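Local coordinates for eukaryotic translation initiation factor 2D (Homo sapiens, PDB 5W2F), which delivers tRNA to the P-site of the eukaryotic ribosome without needing GTP, and is represented by its C-terminal part, with SWIB/MDM2 and SUI1 domains, at residues A[15-20]-A[34-39]; A[117-120]-A[124-127]. One frame throughout, in Å; residues are numbered along the deposited sequence.

In the fold
The two contacts sample the two domains of this C-terminal piece of eIF2D. Contact 1 (15-20 with 34-39) lies in the SWIB/MDM2 region, where a short helix and the turn after it pack on helix 30-43; contact 2 (117-120 with 124-127) is a beta hairpin of the SUI1 region. Their centres are 51 Å apart on opposite sides of the chain's centre, and their nearest atoms are still about 37 Å apart, so neither touches the other. Contact 1 is complete in sequence well ahead of the first residue of contact 2. A formate, probably from the crystallisation liquor, is bound at contact 2 by K125 and N173.

Contact 1. Residues A[15-20]-A[34-39]; sequences LLFQES and RTIVIN
The ring of F17, the flat group that carries this contact, meets I36 obliquely: CG2 of I36 lies 3.8 Å from CE1 of F17 and equally near its CD1, the two side chains standing roughly perpendicular. V9, L28 and L90 also touch this buried ring. A phenylalanine suits the place because its flat, apolar surface can meet hydrocarbon from several elements at once. The branched I36 serves two neighbours: its CG2, set opposite the backbone N by the first torsion (CG1 at -71°), meets the ring and also brushes S20, while CG1 of I36 lies beside CB of S20 at 3.9 Å. S20 can sit against this hydrocarbon because its hydroxyl still has polar partners: OG of S20 donates to O of F17 at 2.7 Å, the donor standing 28° out of the plane of that carbonyl, and also bonds with H22. The bond to F17 ties together the turn in which the chain leaves helix 14-17. More loosely, CD2 of L16 faces CG2 of V37 at 4.4 Å, two buried aliphatic groups that also touch helix 79-89 through C86 and L83. No hydrogen bond joins the segments; a short helix and the turn after it pack through apolar groups on helix 30-43 in the SWIB/MDM2 domain.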
ATOM      1  N   LEU A  15      10.441  17.233  11.113  1.00 30.87           N
ATOM      2  CA  LEU A  15      10.712  17.766  12.456  1.00 30.99           C
ATOM      3  C   LEU A  15      10.058  16.936  13.560  1.00 29.78           C
ATOM      4  O   LEU A  15      10.621  16.809  14.650  1.00 33.27           O
ATOM      5  CB  LEU A  15      10.316  19.243  12.575  1.00 32.14           C
ATOM      6  CG  LEU A  15      11.068  20.209  11.652  1.00 34.29           C
ATOM      7  CD1 LEU A  15      10.558  21.640  11.806  1.00 35.91           C
ATOM      8  CD2 LEU A  15      12.565  20.128  11.914  1.00 38.45           C
ATOM      9  N   LEU A  16       8.892  16.357  13.276  1.00 26.75           N
ATOM     10  CA  LEU A  16       8.234  15.472  14.251  1.00 27.02           C
ATOM     11  C   LEU A  16       9.081  14.229  14.497  1.00 30.05           C
ATOM     12  O   LEU A  16       9.229  13.801  15.632  1.00 31.64           O
ATOM     13  CB  LEU A  16       6.834  15.077  13.780  1.00 27.74           C
ATOM     14  CG  LEU A  16       6.041  14.042  14.582  1.00 28.39           C
ATOM     15  CD1 LEU A  16       5.880  14.510  16.023  1.00 33.08           C
ATOM     16  CD2 LEU A  16       4.679  13.831  13.931  1.00 26.16           C
ATOM     17  N   PHE A  17       9.639  13.659  13.427  1.00 27.28           N
ATOM     18  CA  PHE A  17      10.358  12.387  13.501  1.00 28.19           C
ATOM     19  C   PHE A  17      11.847  12.496  13.799  1.00 31.29           C
ATOM     20  O   PHE A  17      12.505  11.468  14.015  1.00 36.47           O
ATOM     21  CB  PHE A  17      10.098  11.581  12.215  1.00 28.04           C
ATOM     22  CG  PHE A  17       8.717  11.012  12.194  1.00 24.93           C
ATOM     23  CD1 PHE A  17       8.441   9.825  12.861  1.00 27.60           C
ATOM     24  CD2 PHE A  17       7.674  11.707  11.609  1.00 25.31           C
ATOM     25  CE1 PHE A  17       7.160   9.339  12.920  1.00 28.49           C
ATOM     26  CE2 PHE A  17       6.387  11.211  11.651  1.00 26.46           C
ATOM     27  CZ  PHE A  17       6.127  10.033  12.309  1.00 28.12           C
ATOM     28  N   GLN A  18      12.350  13.733  13.830  1.00 35.95           N
ATOM     29  CA  GLN A  18      13.778  14.037  13.986  1.00 37.77           C
ATOM     30  C   GLN A  18      14.379  13.426  15.244  1.00 35.73           C
ATOM     31  O   GLN A  18      15.445  12.806  15.172  1.00 42.01           O
ATOM     32  CB  GLN A  18      13.984  15.565  13.995  1.00 42.00           C
ATOM     33  CG  GLN A  18      15.424  16.026  13.933  1.00 46.94           C
ATOM     34  CD  GLN A  18      15.558  17.473  13.488  1.00 46.80           C
ATOM     35  OE1 GLN A  18      16.286  17.777  12.549  1.00 60.23           O
ATOM     36  NE2 GLN A  18      14.857  18.367  14.160  1.00 49.09           N
ATOM     37  N   GLU A  19      13.706  13.589  16.387  1.00 36.95           N
ATOM     38  CA  GLU A  19      14.250  13.098  17.678  1.00 38.68           C
ATOM     39  C   GLU A  19      14.334  11.579  17.733  1.00 40.58           C
ATOM     40  O   GLU A  19      15.293  11.034  18.286  1.00 47.09           O
ATOM     41  CB  GLU A  19      13.422  13.620  18.864  1.00 48.97           C
ATOM     42  CG  GLU A  19      13.757  13.037  20.244  1.00 52.08           C
ATOM     43  CD  GLU A  19      15.205  13.234  20.662  1.00 62.36           C
ATOM     44  OE1 GLU A  19      15.829  14.240  20.245  1.00 69.10           O
ATOM     45  OE2 GLU A  19      15.714  12.383  21.428  1.00 70.64           O
ATOM     46  N   SER A  20      13.331  10.907  17.158  1.00 36.99           N
ATOM     47  CA  SER A  20      13.291   9.443  17.109  1.00 37.92           C
ATOM     48  C   SER A  20      14.329   8.841  16.158  1.00 42.74           C
ATOM     49  O   SER A  20      14.501   7.630  16.139  1.00 42.95           O
ATOM     50  CB  SER A  20      11.898   8.952  16.704  1.00 39.47           C
ATOM     51  OG  SER A  20      11.661   9.216  15.335  1.00 41.17           O
ATOM     52  N   ARG A  34       2.953   5.182  16.596  1.00 21.63           N
ATOM     53  CA  ARG A  34       2.249   5.439  17.839  1.00 22.66           C
ATOM     54  C   ARG A  34       3.221   5.699  18.987  1.00 23.62           C
ATOM     55  O   ARG A  34       3.087   6.689  19.717  1.00 23.53           O
ATOM     56  CB  ARG A  34       1.257   4.308  18.144  1.00 26.25           C
ATOM     57  CG  ARG A  34       0.062   4.300  17.187  1.00 33.47           C
ATOM     58  CD  ARG A  34      -0.845   3.081  17.396  1.00 38.17           C
ATOM     59  NE  ARG A  34      -1.892   2.974  16.369  1.00 40.13           N
ATOM     60  CZ  ARG A  34      -3.013   3.702  16.326  1.00 39.58           C
ATOM     61  NH1 ARG A  34      -3.884   3.516  15.333  1.00 44.89           N
ATOM     62  NH2 ARG A  34      -3.285   4.613  17.265  1.00 40.86           N
ATOM     63  N   THR A  35       4.212   4.838  19.128  1.00 24.23           N
ATOM     64  CA  THR A  35       5.227   5.020  20.152  1.00 24.66           C
ATOM     65  C   THR A  35       5.956   6.350  19.996  1.00 24.01           C
ATOM     66  O   THR A  35       6.179   7.084  20.977  1.00 25.55           O
ATOM     67  CB  THR A  35       6.226   3.850  20.111  1.00 28.50           C
ATOM     68  OG1 THR A  35       5.518   2.649  20.424  1.00 31.32           O
ATOM     69  CG2 THR A  35       7.365   4.047  21.072  1.00 30.26           C
ATOM     70  N   ILE A  36       6.330   6.661  18.765  1.00 23.19           N
ATOM     71  CA  ILE A  36       7.082   7.886  18.500  1.00 24.86           C
ATOM     72  C   ILE A  36       6.284   9.134  18.860  1.00 23.19           C
ATOM     73  O   ILE A  36       6.802  10.078  19.480  1.00 25.47           O
ATOM     74  CB  ILE A  36       7.539   7.934  17.034  1.00 25.67           C
ATOM     75  CG1 ILE A  36       8.639   6.905  16.820  1.00 26.03           C
ATOM     76  CG2 ILE A  36       8.019   9.319  16.622  1.00 25.79           C
ATOM     77  CD1 ILE A  36       8.840   6.529  15.369  1.00 27.55           C
ATOM     78  N   VAL A  37       5.025   9.150  18.452  1.00 22.92           N
ATOM     79  CA  VAL A  37       4.197  10.314  18.696  1.00 22.66           C
ATOM     80  C   VAL A  37       3.890  10.476  20.183  1.00 22.24           C
ATOM     81  O   VAL A  37       3.907  11.605  20.709  1.00 23.56           O
ATOM     82  CB  VAL A  37       2.929  10.282  17.823  1.00 24.08           C
ATOM     83  CG1 VAL A  37       1.959  11.384  18.201  1.00 26.67           C
ATOM     84  CG2 VAL A  37       3.308  10.403  16.351  1.00 25.33           C
ATOM     85  N   ILE A  38       3.603   9.368  20.864  1.00 22.93           N
ATOM     86  CA  ILE A  38       3.376   9.416  22.306  1.00 23.06           C
ATOM     87  C   ILE A  38       4.620   9.960  22.996  1.00 24.35           C
ATOM     88  O   ILE A  38       4.519  10.835  23.861  1.00 26.42           O
ATOM     89  CB  ILE A  38       2.915   8.059  22.857  1.00 24.09           C
ATOM     90  CG1 ILE A  38       1.483   7.772  22.365  1.00 25.42           C
ATOM     91  CG2 ILE A  38       2.944   8.041  24.378  1.00 26.53           C
ATOM     92  CD1 ILE A  38       1.023   6.345  22.561  1.00 26.36           C
ATOM     93  N   ASN A  39       5.790   9.450  22.613  1.00 24.35           N
ATOM     94  CA  ASN A  39       7.037   9.920  23.211  1.00 26.92           C
ATOM     95  C   ASN A  39       7.310  11.390  22.922  1.00 27.29           C
ATOM     96  O   ASN A  39       7.794  12.118  23.803  1.00 26.52           O
ATOM     97  CB  ASN A  39       8.218   9.079  22.758  1.00 29.76           C
ATOM     98  CG  ASN A  39       8.221   7.699  23.370  1.00 33.60           C
ATOM     99  OD1 ASN A  39       7.560   7.447  24.370  1.00 40.14           O
ATOM    100  ND2 ASN A  39       8.966   6.791  22.761  1.00 37.34           N
TER

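Contact 2. Residues A[117-120]-A[124-127]; sequences LAQR and KKVT. With FMT (formic acid), chain D.
Strands 117-119 and 124-127 run antiparallel, at 145° between their directions, as neighbouring arms of a beta hairpin in the SUI1 domain, with A118 and V126 a hydrogen-bonded pair (N of A118 to O of V126 2.9 Å, N of V126 to O of A118 2.8 Å) and, toward the turn, a nearly straight bond (169°) from N of R120 to O of K124.

On the face of A118 and V126, CB of the small alanine A118 lies 4.0 Å from CG2 of V126. R120, where the chain turns a corner, brings its aliphatic part obliquely across the same valine, CG of R120 3.7 Å from CG1 of V126. Arginine suits this corner: its methylenes cover an apolar neighbour while its guanidinium reaches on to Q169 of strand 166-171.

The other face carries L117, Q119, K125 and T127. The side chains of L117 and T127 run alongside each other in the same direction, with CD2 of L117 3.5 Å from OG1 of T127. That buried hydroxyl is satisfied by G172 and Q174, so threonine can join this hairpin to the chain beyond the next strand. K125 extends past Q119, bends at its third torsion (-95°) and bonds a formate also held by N173: NZ of K125 is 2.8 Å from formate O2, with a weak second bond to O1 at 3.3 Å.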
ATOM      1  N   LEU A 117     -11.686 -11.279 -17.586  1.00 16.63           N
ATOM      2  CA  LEU A 117     -11.967 -11.889 -18.877  1.00 16.69           C
ATOM      3  C   LEU A 117     -12.552 -10.823 -19.766  1.00 17.92           C
ATOM      4  O   LEU A 117     -13.379 -10.029 -19.324  1.00 20.90           O
ATOM      5  CB  LEU A 117     -12.946 -13.052 -18.702  1.00 17.46           C
ATOM      6  CG  LEU A 117     -12.327 -14.224 -17.967  1.00 17.67           C
ATOM      7  CD1 LEU A 117     -13.404 -15.191 -17.487  1.00 18.29           C
ATOM      8  CD2 LEU A 117     -11.304 -14.946 -18.841  1.00 18.41           C
ATOM      9  N   ALA A 118     -12.121 -10.815 -21.021  1.00 18.38           N
ATOM     10  CA  ALA A 118     -12.571  -9.830 -21.989  1.00 20.81           C
ATOM     11  C   ALA A 118     -12.665 -10.456 -23.358  1.00 22.27           C
ATOM     12  O   ALA A 118     -12.158 -11.555 -23.590  1.00 23.47           O
ATOM     13  CB  ALA A 118     -11.614  -8.650 -22.031  1.00 22.57           C
ATOM     14  N   GLN A 119     -13.379  -9.756 -24.229  1.00 24.60           N
ATOM     15  CA  GLN A 119     -13.501 -10.156 -25.629  1.00 27.22           C
ATOM     16  C   GLN A 119     -12.578  -9.348 -26.525  1.00 29.35           C
ATOM     17  O   GLN A 119     -12.625  -8.134 -26.502  1.00 29.16           O
ATOM     18  CB  GLN A 119     -14.929  -9.953 -26.081  1.00 31.09           C
ATOM     19  CG  GLN A 119     -15.914 -10.878 -25.401  1.00 36.42           C
ATOM     20  CD  GLN A 119     -15.626 -12.340 -25.693  1.00 42.70           C
ATOM     21  OE1 GLN A 119     -15.219 -12.701 -26.799  1.00 45.86           O
ATOM     22  NE2 GLN A 119     -15.801 -13.178 -24.692  1.00 50.00           N
ATOM     23  N   ARG A 120     -11.727 -10.038 -27.279  1.00 34.86           N
ATOM     24  CA  ARG A 120     -10.846  -9.412 -28.299  1.00 38.64           C
ATOM     25  C   ARG A 120     -11.439  -9.468 -29.716  1.00 46.18           C
ATOM     26  O   ARG A 120     -10.977  -8.779 -30.628  1.00 58.39           O
ATOM     27  CB  ARG A 120      -9.460 -10.069 -28.275  1.00 44.78           C
ATOM     28  CG  ARG A 120      -8.452  -9.361 -27.382  1.00 45.40           C
ATOM     29  CD  ARG A 120      -7.787  -8.211 -28.117  1.00 55.34           C
ATOM     30  NE  ARG A 120      -6.734  -7.564 -27.334  1.00 65.43           N
ATOM     31  CZ  ARG A 120      -5.985  -6.546 -27.765  1.00 68.46           C
ATOM     32  NH1 ARG A 120      -6.157  -6.037 -28.987  1.00 76.20           N
ATOM     33  NH2 ARG A 120      -5.054  -6.031 -26.967  1.00 71.58           N
ATOM     34  N   LYS A 124     -13.426 -14.394 -29.307  1.00 46.82           N
ATOM     35  CA  LYS A 124     -12.082 -14.674 -28.758  1.00 39.50           C
ATOM     36  C   LYS A 124     -11.908 -14.042 -27.383  1.00 34.45           C
ATOM     37  O   LYS A 124     -11.723 -12.830 -27.237  1.00 40.29           O
ATOM     38  CB  LYS A 124     -10.966 -14.183 -29.684  1.00 46.22           C
ATOM     39  CG  LYS A 124     -10.958 -14.833 -31.061  1.00 51.55           C
ATOM     40  CD  LYS A 124     -10.859 -16.354 -31.005  1.00 56.63           C
ATOM     41  CE  LYS A 124     -10.702 -16.954 -32.392  1.00 61.21           C
ATOM     42  NZ  LYS A 124     -10.918 -18.425 -32.355  1.00 66.70           N
ATOM     43  N   LYS A 125     -11.916 -14.896 -26.374  1.00 27.53           N
ATOM     44  CA  LYS A 125     -11.800 -14.475 -24.999  1.00 24.82           C
ATOM     45  C   LYS A 125     -10.329 -14.363 -24.673  1.00 22.53           C
ATOM     46  O   LYS A 125      -9.504 -15.121 -25.185  1.00 26.01           O
ATOM     47  CB  LYS A 125     -12.479 -15.530 -24.136  1.00 31.81           C
ATOM     48  CG  LYS A 125     -12.756 -15.179 -22.708  1.00 35.91           C
ATOM     49  CD  LYS A 125     -13.717 -16.189 -22.068  1.00 36.04           C
ATOM     50  CE  LYS A 125     -15.178 -15.763 -22.114  1.00 37.30           C
ATOM     51  NZ  LYS A 125     -16.047 -16.760 -21.411  1.00 29.50           N
ATOM     52  N   VAL A 126     -10.010 -13.376 -23.854  1.00 21.31           N
ATOM     53  CA  VAL A 126      -8.679 -13.185 -23.307  1.00 20.97           C
ATOM     54  C   VAL A 126      -8.760 -12.905 -21.817  1.00 19.06           C
ATOM     55  O   VAL A 126      -9.801 -12.498 -21.307  1.00 20.75           O
ATOM     56  CB  VAL A 126      -7.920 -12.035 -23.995  1.00 24.03           C
ATOM     57  CG1 VAL A 126      -7.689 -12.378 -25.460  1.00 27.59           C
ATOM     58  CG2 VAL A 126      -8.620 -10.688 -23.802  1.00 23.97           C
ATOM     59  N   THR A 127      -7.649 -13.153 -21.143  1.00 18.38           N
ATOM     60  CA  THR A 127      -7.490 -12.909 -19.710  1.00 17.86           C
ATOM     61  C   THR A 127      -6.497 -11.775 -19.539  1.00 16.37           C
ATOM     62  O   THR A 127      -5.407 -11.808 -20.124  1.00 18.40           O
ATOM     63  CB  THR A 127      -7.000 -14.180 -19.004  1.00 17.47           C
ATOM     64  OG1 THR A 127      -7.891 -15.257 -19.296  1.00 17.97           O
ATOM     65  CG2 THR A 127      -6.931 -14.002 -17.512  1.00 18.66           C
TER
HETATM   66  C   FMT D 603     -14.966 -19.949 -22.330  1.00 33.91           C
HETATM   67  O1  FMT D 603     -14.366 -19.604 -21.339  1.00 29.36           O
HETATM   68  O2  FMT D 603     -16.009 -19.218 -22.674  1.00 43.33           O